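Local atomic coordinates of ectoine hydroxylase (Sphingopyxis alaskensis, PDB entry 4MHR), a protein that hydroxylates the compatible solute L-ectoine to 5-hydroxyectoine, using iron(II), molecular oxygen and 2-oxoglutarate. Residues Arg168-Ser173 with Leu269-Val274; Asp129-His134 with Ala299-Glu304; Asn75-Pro80 with Asn95-Ile100. One frame throughout, in Å; residues are numbered along the deposited sequence.

Overall arrangement
One large antiparallel sheet of the cupin fold can be followed through all three contacts. Contact 1 pairs two of its core strands. Contact 2 sets the late loop 299-304 beside the next strand, 131-141, which is bonded to contact 1 by Tyr132 O with Asn272 N (2.9 Å) and His134 N with Val270 O (2.8 Å); the centres of contacts 1 and 2 are about 10 Å apart. Contact 3 packs a helix against the strand beyond, about 24 and 26 Å, centre to centre, from contacts 1 and 2. Contact 1 is near the active site: side chain to side chain, Ser171 lies about 4 Å from the iron ligand Asp154, and Val270 about 3 Å from Trp158, important for stabilising ectoine.

Contact 1: Arg168-Ser173 with Leu269-Val274; sequences RALSMS and LVYNAV
Met172 N donates to Leu269 O at 2.8 Å in an almost straight bond (175°), and Leu269 N returns the bond to Met172 O. Leu170 and Tyr271 form a second mutual pair, Tyr271 N reaching Leu170 O at 2.8 Å, and a longer bond from Ala273 N to Arg168 O (3.3 Å) follows. Ser171-Val270 and Ala169-Asn272 are the intervening non-hydrogen-bonded pairs, which complete the antiparallel ladder joining strands 169-175 and 264-273 in the cupin fold. The two faces of the sheet meet different surroundings. Ser171 OG rests 3.7 Å from Val270 CG2 on the face turned to Trp158 and Asp154, whereas Met172, Leu170 and Tyr271 meet helix 117-127. There Met172 CG lies anti to the carbonyl carbon, and the extended chain beyond carries SD and CE along the Tyr271 CE2 side, with CE 3.5 Å from Tyr271 CE2 and SD 4.9 Å from the ring centroid, an oblique Met-aromatic contact. Tyr271 OH is tied to Ala114 O, restraining the ring's far end. Shortening Met172 to an alanine would probably strip that ring of its sulfur and methyl contacts and open a gap toward Leu119. Asn272 OD1, although 3.0 Å from the acceptor Arg168 O, takes its bond from Asn276.

Contact 2: Asp129-His134 with Ala299-Glu304; sequences DEVYIH and AALRVE
Leu301 N gives its hydrogen to Val131 O at 2.8 Å with an angle of 160°, the sole direct hydrogen bond between the segments. The same carbonyl oxygen also has Leu301 CB 3.2 Å away, a close fit that goes with the leucine backbone being drawn up to the strand. In Leu301, chi1 (-174°) sets the branch point anti to the backbone N and chi2 (64°) turns CD2 to 4.4 Å from Val131 CG2 and equally far from Ile133 CD1, so that one methyl loosely touches both Val131 and Ile133. Ala300 CB touches Glu130 CB at 3.9 Å, and Ala299 O comes within 3.5 Å of Tyr132 CB. In fold terms, a loop late in the chain runs alongside the start of strand 131-141, on the edge away from strand 264-273, held by a single backbone bond where an added strand would make a ladder. A water bridges the two segments: it accepts from Val131 N at 3.0 Å and is also bonded to Glu130 OE1 and Leu301 O. Glu130, bent at chi2, folds its carboxylate back to this water, and a salt bridge from Arg124 to OE2 positions the group further. In the neighbouring strand 264-273, Asn272 ND2 bonds to Tyr132 OH; Leu301 also touches Tyr271 of that strand, and Val303 leads the loop on across helix 117-127.

Contact 3: Asn75-Pro80 with Asn95-Ile100; sequences NLLADP and NEIRSI
Ile97 and Leu77 meet through similar torsions. In Ile97, CG1 lies anti to the carbonyl carbon (chi1 -67°) and the chain then runs out extended (chi2 173°), which sends CD1 to the end of the helix; CG2, on the other branch, is left to meet Leu77 CD2 at 4.0 Å. In Leu77, CG is likewise anti to the carbonyl carbon (chi1 -69°), and this, with an extended second torsion, brings CD2 toward the strand although the bond to CB does not head there. That methyl also touches Ile100 CD1 at 3.9 Å, and so engages both isoleucines at oblique crossings.

The two isoleucine tips divide the helix end between them. Ile97 CD1 presses on the proline ring, 3.5 Å from Pro80 CB and 3.7 Å from Pro80 CG, and is also 3.8 Å from Leu77 O. Ile100 CD1 lies 3.8 Å from Leu76 O and 4.2 Å from Leu76 CB. No hydrogen bond joins the segments; the contact is apolar, formed as helix 63-78 runs out. Asp79 leaves helical geometry, and Pro80 has no N-H to donate to the helix and offers its ring to Ile97.

Neighbouring strands complete the layer, with Leu77 also resting on Leu138 and Tyr140 and both isoleucines on Ile88. On the far side of the strand, Arg98 makes a salt bridge with Glu91, and Ser99 OG bonds to Arg137. A bulge explains why Ile97 and Ile100, three apart, both face the helix: Arg98 and Ser99 together face the single residue Val89, and the extra residue returns Ile100 to the side of Ile97, a classic beta bulge in an antiparallel sheet packed beneath a helix.

Contact 1: Arg168-Ser173 with Leu269-Val274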
loop_
_atom_site.group_PDB
_atom_site.type_symbol
_atom_site.label_atom_id
_atom_site.label_comp_id
_atom_site.label_asym_id
_atom_site.label_seq_id
_atom_site.Cartn_x
_atom_site.Cartn_y
_atom_site.Cartn_z
ATOM N N ARG A 168 -10.890 0.359 -6.210
ATOM C CA ARG A 168 -10.457 -0.701 -7.109
ATOM C C ARG A 168 -8.931 -0.640 -7.284
ATOM O O ARG A 168 -8.337 -0.748 -8.372
ATOM C CB ARG A 168 -11.257 -0.713 -8.421
ATOM C CG ARG A 168 -10.751 -1.823 -9.315
ATOM C CD ARG A 168 -11.446 -2.836 -10.161
ATOM N NE ARG A 168 -12.237 -2.391 -11.188
ATOM C CZ ARG A 168 -12.811 -3.062 -12.236
ATOM N NH1 ARG A 168 -12.579 -4.264 -12.730
ATOM N NH2 ARG A 168 -13.699 -2.355 -12.882
ATOM N N ALA A 169 -8.271 -0.455 -6.135
ATOM C CA ALA A 169 -6.826 -0.424 -6.024
ATOM C C ALA A 169 -6.392 -1.170 -4.801
ATOM O O ALA A 169 -7.149 -1.320 -3.824
ATOM C CB ALA A 169 -6.283 1.019 -5.974
ATOM N N LEU A 170 -5.156 -1.643 -4.826
ATOM C CA LEU A 170 -4.609 -2.264 -3.639
ATOM C C LEU A 170 -3.141 -1.991 -3.458
ATOM O O LEU A 170 -2.402 -1.645 -4.447
ATOM C CB LEU A 170 -4.837 -3.735 -3.654
ATOM C CG LEU A 170 -4.252 -4.546 -4.754
ATOM C CD1 LEU A 170 -2.821 -4.918 -4.472
ATOM C CD2 LEU A 170 -5.006 -5.850 -4.773
ATOM N N SER A 171 -2.700 -2.124 -2.210
ATOM C CA SER A 171 -1.274 -1.948 -1.906
ATOM C C SER A 171 -0.624 -3.247 -1.537
ATOM O O SER A 171 -1.251 -4.144 -0.900
ATOM C CB SER A 171 -1.111 -0.983 -0.750
ATOM O OG SER A 171 -1.750 0.233 -1.131
ATOM N N MET A 172 0.590 -3.418 -2.000
ATOM C CA MET A 172 1.434 -4.494 -1.481
ATOM C C MET A 172 2.719 -4.004 -0.782
ATOM O O MET A 172 3.479 -3.199 -1.353
ATOM C CB MET A 172 1.834 -5.394 -2.591
ATOM C CG MET A 172 0.715 -5.805 -3.446
ATOM S SD MET A 172 1.123 -7.317 -4.311
ATOM C CE MET A 172 -0.211 -7.285 -5.451
ATOM N N SER A 173 2.948 -4.463 0.462
ATOM C CA SER A 173 4.146 -4.136 1.233
ATOM C C SER A 173 5.043 -5.363 1.233
ATOM O O SER A 173 4.662 -6.400 1.770
ATOM C CB SER A 173 3.780 -3.668 2.648
ATOM O OG SER A 173 4.990 -3.353 3.354
ATOM N N LEU A 269 4.104 -1.096 -3.134
ATOM C CA LEU A 269 3.622 -0.994 -4.525
ATOM C C LEU A 269 2.113 -0.825 -4.539
ATOM O O LEU A 269 1.430 -1.643 -3.945
ATOM C CB LEU A 269 4.019 -2.246 -5.274
ATOM C CG LEU A 269 5.512 -2.585 -5.306
ATOM C CD1 LEU A 269 5.787 -3.952 -5.893
ATOM C CD2 LEU A 269 6.237 -1.537 -6.151
ATOM N N VAL A 270 1.598 0.237 -5.159
ATOM C CA VAL A 270 0.184 0.417 -5.313
ATOM C C VAL A 270 -0.241 0.069 -6.730
ATOM O O VAL A 270 0.138 0.743 -7.704
ATOM C CB VAL A 270 -0.269 1.846 -4.952
ATOM C CG1 VAL A 270 -1.786 1.992 -5.068
ATOM C CG2 VAL A 270 0.207 2.233 -3.544
ATOM N N TYR A 271 -1.097 -0.949 -6.833
ATOM C CA TYR A 271 -1.672 -1.401 -8.127
ATOM C C TYR A 271 -3.052 -0.805 -8.245
ATOM O O TYR A 271 -3.868 -0.880 -7.313
ATOM C CB TYR A 271 -1.710 -2.936 -8.168
ATOM C CG TYR A 271 -0.399 -3.635 -8.154
ATOM C CD1 TYR A 271 0.247 -3.997 -9.359
ATOM C CD2 TYR A 271 0.247 -3.935 -6.969
ATOM C CE1 TYR A 271 1.481 -4.685 -9.342
ATOM C CE2 TYR A 271 1.498 -4.588 -6.955
ATOM C CZ TYR A 271 2.118 -4.914 -8.148
ATOM O OH TYR A 271 3.313 -5.566 -8.133
ATOM N N ASN A 272 -3.338 -0.171 -9.360
ATOM C CA ASN A 272 -4.680 0.293 -9.689
ATOM C C ASN A 272 -5.211 -0.383 -10.980
ATOM O O ASN A 272 -4.453 -0.668 -11.858
ATOM C CB ASN A 272 -4.707 1.810 -9.827
ATOM C CG ASN A 272 -6.153 2.377 -9.856
ATOM O OD1 ASN A 272 -7.106 1.814 -9.291
ATOM N ND2 ASN A 272 -6.306 3.546 -10.473
ATOM N N ALA A 273 -6.514 -0.621 -11.079
ATOM C CA ALA A 273 -7.082 -1.143 -12.310
ATOM C C ALA A 273 -6.951 -0.041 -13.384
ATOM O O ALA A 273 -7.199 1.167 -13.108
ATOM C CB ALA A 273 -8.571 -1.520 -12.109
ATOM N N VAL A 274 -6.571 -0.431 -14.585
ATOM C CA VAL A 274 -6.510 0.577 -15.712
ATOM C C VAL A 274 -7.849 1.276 -15.972
ATOM O O VAL A 274 -7.836 2.441 -16.286
ATOM C CB VAL A 274 -5.913 -0.006 -17.023
ATOM C CG1 VAL A 274 -4.502 -0.535 -16.839
ATOM C CG2 VAL A 274 -6.807 -1.139 -17.550
#

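Contact 2: Asp129-His134 with Ala299-Glu304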
loop_
_atom_site.group_PDB
_atom_site.type_symbol
_atom_site.label_atom_id
_atom_site.label_comp_id
_atom_site.label_asym_id
_atom_site.label_seq_id
_atom_site.Cartn_x
_atom_site.Cartn_y
_atom_site.Cartn_z
ATOM N N ASP A 129 -8.964 -6.912 -13.617
ATOM C CA ASP A 129 -8.611 -5.985 -14.695
ATOM C C ASP A 129 -7.112 -6.069 -14.930
ATOM O O ASP A 129 -6.390 -6.576 -14.116
ATOM C CB ASP A 129 -8.973 -4.529 -14.290
ATOM C CG ASP A 129 -9.170 -3.558 -15.511
ATOM O OD1 ASP A 129 -8.960 -4.014 -16.629
ATOM O OD2 ASP A 129 -9.507 -2.357 -15.320
ATOM N N GLU A 130 -6.645 -5.593 -16.072
ATOM C CA GLU A 130 -5.250 -5.161 -16.183
ATOM C C GLU A 130 -4.939 -4.020 -15.186
ATOM O O GLU A 130 -5.826 -3.205 -14.816
ATOM C CB GLU A 130 -4.982 -4.691 -17.648
ATOM C CG GLU A 130 -5.191 -5.822 -18.710
ATOM C CD GLU A 130 -4.454 -7.090 -18.374
ATOM O OE1 GLU A 130 -3.296 -7.058 -17.831
ATOM O OE2 GLU A 130 -5.071 -8.162 -18.558
ATOM N N VAL A 131 -3.690 -3.905 -14.792
ATOM C CA VAL A 131 -3.316 -2.962 -13.707
ATOM C C VAL A 131 -2.108 -2.114 -14.074
ATOM O O VAL A 131 -1.352 -2.458 -14.974
ATOM C CB VAL A 131 -2.941 -3.734 -12.421
ATOM C CG1 VAL A 131 -4.138 -4.431 -11.866
ATOM C CG2 VAL A 131 -1.873 -4.762 -12.696
ATOM N N TYR A 132 -1.917 -1.027 -13.357
ATOM C CA TYR A 132 -0.714 -0.237 -13.516
ATOM C C TYR A 132 -0.335 0.260 -12.123
ATOM O O TYR A 132 -1.109 0.090 -11.135
ATOM C CB TYR A 132 -0.969 0.909 -14.522
ATOM C CG TYR A 132 -1.837 1.998 -13.943
ATOM C CD1 TYR A 132 -3.221 1.862 -13.878
ATOM C CD2 TYR A 132 -1.289 3.118 -13.422
ATOM C CE1 TYR A 132 -3.986 2.831 -13.332
ATOM C CE2 TYR A 132 -2.085 4.123 -12.843
ATOM C CZ TYR A 132 -3.417 3.960 -12.820
ATOM O OH TYR A 132 -4.258 4.889 -12.253
ATOM N N ILE A 133 0.883 0.786 -12.019
ATOM C CA ILE A 133 1.435 1.297 -10.759
ATOM C C ILE A 133 0.968 2.701 -10.511
ATOM O O ILE A 133 1.362 3.584 -11.221
ATOM C CB ILE A 133 2.974 1.210 -10.685
ATOM C CG1 ILE A 133 3.418 -0.245 -10.898
ATOM C CG2 ILE A 133 3.465 1.726 -9.325
ATOM C CD1 ILE A 133 2.836 -1.228 -9.894
ATOM N N HIS A 134 0.066 2.895 -9.541
ATOM C CA HIS A 134 -0.427 4.243 -9.195
ATOM C C HIS A 134 0.676 5.023 -8.426
ATOM O O HIS A 134 0.808 6.217 -8.538
ATOM C CB HIS A 134 -1.718 4.122 -8.362
ATOM C CG HIS A 134 -2.101 5.353 -7.592
ATOM N ND1 HIS A 134 -2.740 6.440 -8.162
ATOM C CD2 HIS A 134 -2.012 5.624 -6.266
ATOM C CE1 HIS A 134 -3.019 7.330 -7.224
ATOM N NE2 HIS A 134 -2.584 6.862 -6.064
ATOM N N ALA A 299 -0.943 2.921 -19.319
ATOM C CA ALA A 299 -0.908 1.638 -20.009
ATOM C C ALA A 299 -0.718 0.532 -18.981
ATOM O O ALA A 299 -0.173 0.751 -17.906
ATOM C CB ALA A 299 0.222 1.597 -21.032
ATOM N N ALA A 300 -1.128 -0.655 -19.381
ATOM C CA ALA A 300 -1.095 -1.848 -18.553
ATOM C C ALA A 300 0.329 -2.304 -18.272
ATOM O O ALA A 300 1.180 -2.349 -19.167
ATOM C CB ALA A 300 -1.889 -2.971 -19.223
ATOM N N LEU A 301 0.591 -2.590 -17.007
ATOM C CA LEU A 301 1.787 -3.266 -16.592
ATOM C C LEU A 301 1.963 -4.604 -17.341
ATOM O O LEU A 301 1.041 -5.380 -17.446
ATOM C CB LEU A 301 1.700 -3.494 -15.097
ATOM C CG LEU A 301 2.900 -4.061 -14.392
ATOM C CD1 LEU A 301 4.128 -3.114 -14.452
ATOM C CD2 LEU A 301 2.466 -4.315 -12.956
ATOM N N ARG A 302 3.151 -4.878 -17.866
ATOM C CA ARG A 302 3.394 -6.175 -18.558
ATOM C C ARG A 302 3.926 -7.097 -17.507
ATOM O O ARG A 302 4.804 -6.702 -16.816
ATOM C CB ARG A 302 4.478 -5.984 -19.641
ATOM C CG ARG A 302 4.848 -7.224 -20.411
ATOM C CD ARG A 302 6.349 -7.449 -20.371
ATOM N NE ARG A 302 6.859 -8.183 -21.528
ATOM C CZ ARG A 302 6.759 -9.492 -21.695
ATOM N NH1 ARG A 302 6.159 -10.253 -20.772
ATOM N NH2 ARG A 302 7.263 -10.054 -22.788
ATOM N N VAL A 303 3.381 -8.306 -17.367
ATOM C CA VAL A 303 3.800 -9.220 -16.340
ATOM C C VAL A 303 5.034 -10.036 -16.708
ATOM O O VAL A 303 5.087 -10.622 -17.782
ATOM C CB VAL A 303 2.647 -10.186 -15.977
ATOM C CG1 VAL A 303 3.046 -11.170 -14.891
ATOM C CG2 VAL A 303 1.410 -9.386 -15.592
ATOM N N GLU A 304 5.975 -10.183 -15.772
ATOM C CA GLU A 304 7.175 -11.010 -16.012
ATOM C C GLU A 304 7.128 -12.251 -15.181
ATOM O O GLU A 304 6.707 -12.225 -14.053
ATOM C CB GLU A 304 8.426 -10.245 -15.641
ATOM C CG GLU A 304 8.486 -8.890 -16.286
ATOM C CD GLU A 304 9.027 -8.995 -17.699
ATOM O OE1 GLU A 304 9.384 -10.123 -18.123
ATOM O OE2 GLU A 304 9.062 -7.968 -18.370
HETATM O O HOH W 1 -1.762 -5.677 -16.241
#

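Contact 3: Asn75-Pro80 with Asn95-Ile100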
loop_
_atom_site.group_PDB
_atom_site.type_symbol
_atom_site.label_atom_id
_atom_site.label_comp_id
_atom_site.label_asym_id
_atom_site.label_seq_id
_atom_site.Cartn_x
_atom_site.Cartn_y
_atom_site.Cartn_z
ATOM N N ASN A 75 21.325 -0.210 -1.399
ATOM C CA ASN A 75 22.094 0.622 -2.323
ATOM C C ASN A 75 21.352 1.858 -2.694
ATOM O O ASN A 75 21.952 2.925 -2.853
ATOM C CB ASN A 75 22.413 -0.134 -3.614
ATOM C CG ASN A 75 23.509 -1.139 -3.446
ATOM O OD1 ASN A 75 24.302 -1.080 -2.501
ATOM N ND2 ASN A 75 23.557 -2.101 -4.362
ATOM N N LEU A 76 20.032 1.752 -2.853
ATOM C CA LEU A 76 19.236 2.943 -3.149
ATOM C C LEU A 76 19.239 3.928 -1.975
ATOM O O LEU A 76 19.311 5.139 -2.170
ATOM C CB LEU A 76 17.809 2.562 -3.533
ATOM C CG LEU A 76 17.667 1.846 -4.895
ATOM C CD1 LEU A 76 16.398 1.007 -4.966
ATOM C CD2 LEU A 76 17.669 2.833 -6.038
ATOM N N LEU A 77 19.118 3.392 -0.759
ATOM C CA LEU A 77 19.004 4.210 0.418
ATOM C C LEU A 77 20.372 4.851 0.736
ATOM O O LEU A 77 20.426 5.999 1.162
ATOM C CB LEU A 77 18.517 3.402 1.625
ATOM C CG LEU A 77 17.058 2.957 1.484
ATOM C CD1 LEU A 77 16.673 1.956 2.550
ATOM C CD2 LEU A 77 16.134 4.171 1.481
ATOM N N ALA A 78 21.450 4.107 0.482
ATOM C CA ALA A 78 22.792 4.524 0.883
ATOM C C ALA A 78 23.328 5.499 -0.160
ATOM O O ALA A 78 24.208 6.340 0.136
ATOM C CB ALA A 78 23.713 3.287 1.007
ATOM N N ASP A 79 22.784 5.411 -1.372
ATOM C CA ASP A 79 23.349 6.175 -2.509
ATOM C C ASP A 79 22.328 6.748 -3.458
ATOM O O ASP A 79 22.200 6.287 -4.590
ATOM C CB ASP A 79 24.312 5.356 -3.374
ATOM C CG ASP A 79 24.864 6.196 -4.562
ATOM O OD1 ASP A 79 24.801 7.468 -4.453
ATOM O OD2 ASP A 79 25.343 5.595 -5.580
ATOM N N PRO A 80 21.688 7.792 -3.030
ATOM C CA PRO A 80 20.545 8.329 -3.722
ATOM C C PRO A 80 20.850 9.197 -4.939
ATOM O O PRO A 80 19.921 9.848 -5.447
ATOM C CB PRO A 80 19.884 9.200 -2.633
ATOM C CG PRO A 80 21.017 9.637 -1.786
ATOM C CD PRO A 80 21.905 8.429 -1.717
ATOM N N ASN A 95 18.820 15.483 6.384
ATOM C CA ASN A 95 18.980 14.917 5.045
ATOM C C ASN A 95 18.875 13.359 5.070
ATOM O O ASN A 95 19.055 12.715 4.027
ATOM C CB ASN A 95 20.326 15.395 4.426
ATOM C CG ASN A 95 20.312 16.893 4.081
ATOM O OD1 ASN A 95 20.811 17.757 4.872
ATOM N ND2 ASN A 95 19.728 17.209 2.955
ATOM N N GLU A 96 18.564 12.760 6.226
ATOM C CA GLU A 96 18.439 11.279 6.311
ATOM C C GLU A 96 17.188 10.837 5.572
ATOM O O GLU A 96 16.079 11.386 5.812
ATOM C CB GLU A 96 18.302 10.797 7.777
ATOM N N ILE A 97 17.356 9.889 4.654
ATOM C CA ILE A 97 16.246 9.427 3.786
ATOM C C ILE A 97 15.235 8.589 4.611
ATOM O O ILE A 97 15.619 7.815 5.492
ATOM C CB ILE A 97 16.762 8.685 2.551
ATOM C CG1 ILE A 97 17.499 9.663 1.646
ATOM C CG2 ILE A 97 15.641 8.117 1.683
ATOM C CD1 ILE A 97 18.206 9.027 0.479
ATOM N N ARG A 98 13.956 8.884 4.434
ATOM C CA ARG A 98 12.882 8.060 4.997
ATOM C C ARG A 98 12.069 7.306 3.915
ATOM O O ARG A 98 11.776 6.114 4.106
ATOM C CB ARG A 98 11.981 8.855 5.881
ATOM C CG ARG A 98 12.667 9.329 7.189
ATOM C CD ARG A 98 12.945 8.216 8.235
ATOM N NE ARG A 98 13.900 8.676 9.268
ATOM C CZ ARG A 98 15.222 8.481 9.189
ATOM N NH1 ARG A 98 15.737 7.869 8.145
ATOM N NH2 ARG A 98 16.033 8.926 10.136
ATOM N N SER A 99 11.731 7.987 2.812
ATOM C CA SER A 99 11.082 7.383 1.609
ATOM C C SER A 99 11.641 7.891 0.258
ATOM O O SER A 99 11.964 9.083 0.099
ATOM C CB SER A 99 9.591 7.685 1.548
ATOM O OG SER A 99 8.948 7.366 2.738
ATOM N N ILE A 100 11.709 6.964 -0.685
ATOM C CA ILE A 100 11.922 7.217 -2.106
ATOM C C ILE A 100 10.667 6.784 -2.934
ATOM O O ILE A 100 10.315 5.591 -2.955
ATOM C CB ILE A 100 13.127 6.455 -2.610
ATOM C CG1 ILE A 100 14.401 6.722 -1.787
ATOM C CG2 ILE A 100 13.427 6.802 -4.079
ATOM C CD1 ILE A 100 15.531 5.736 -2.081
#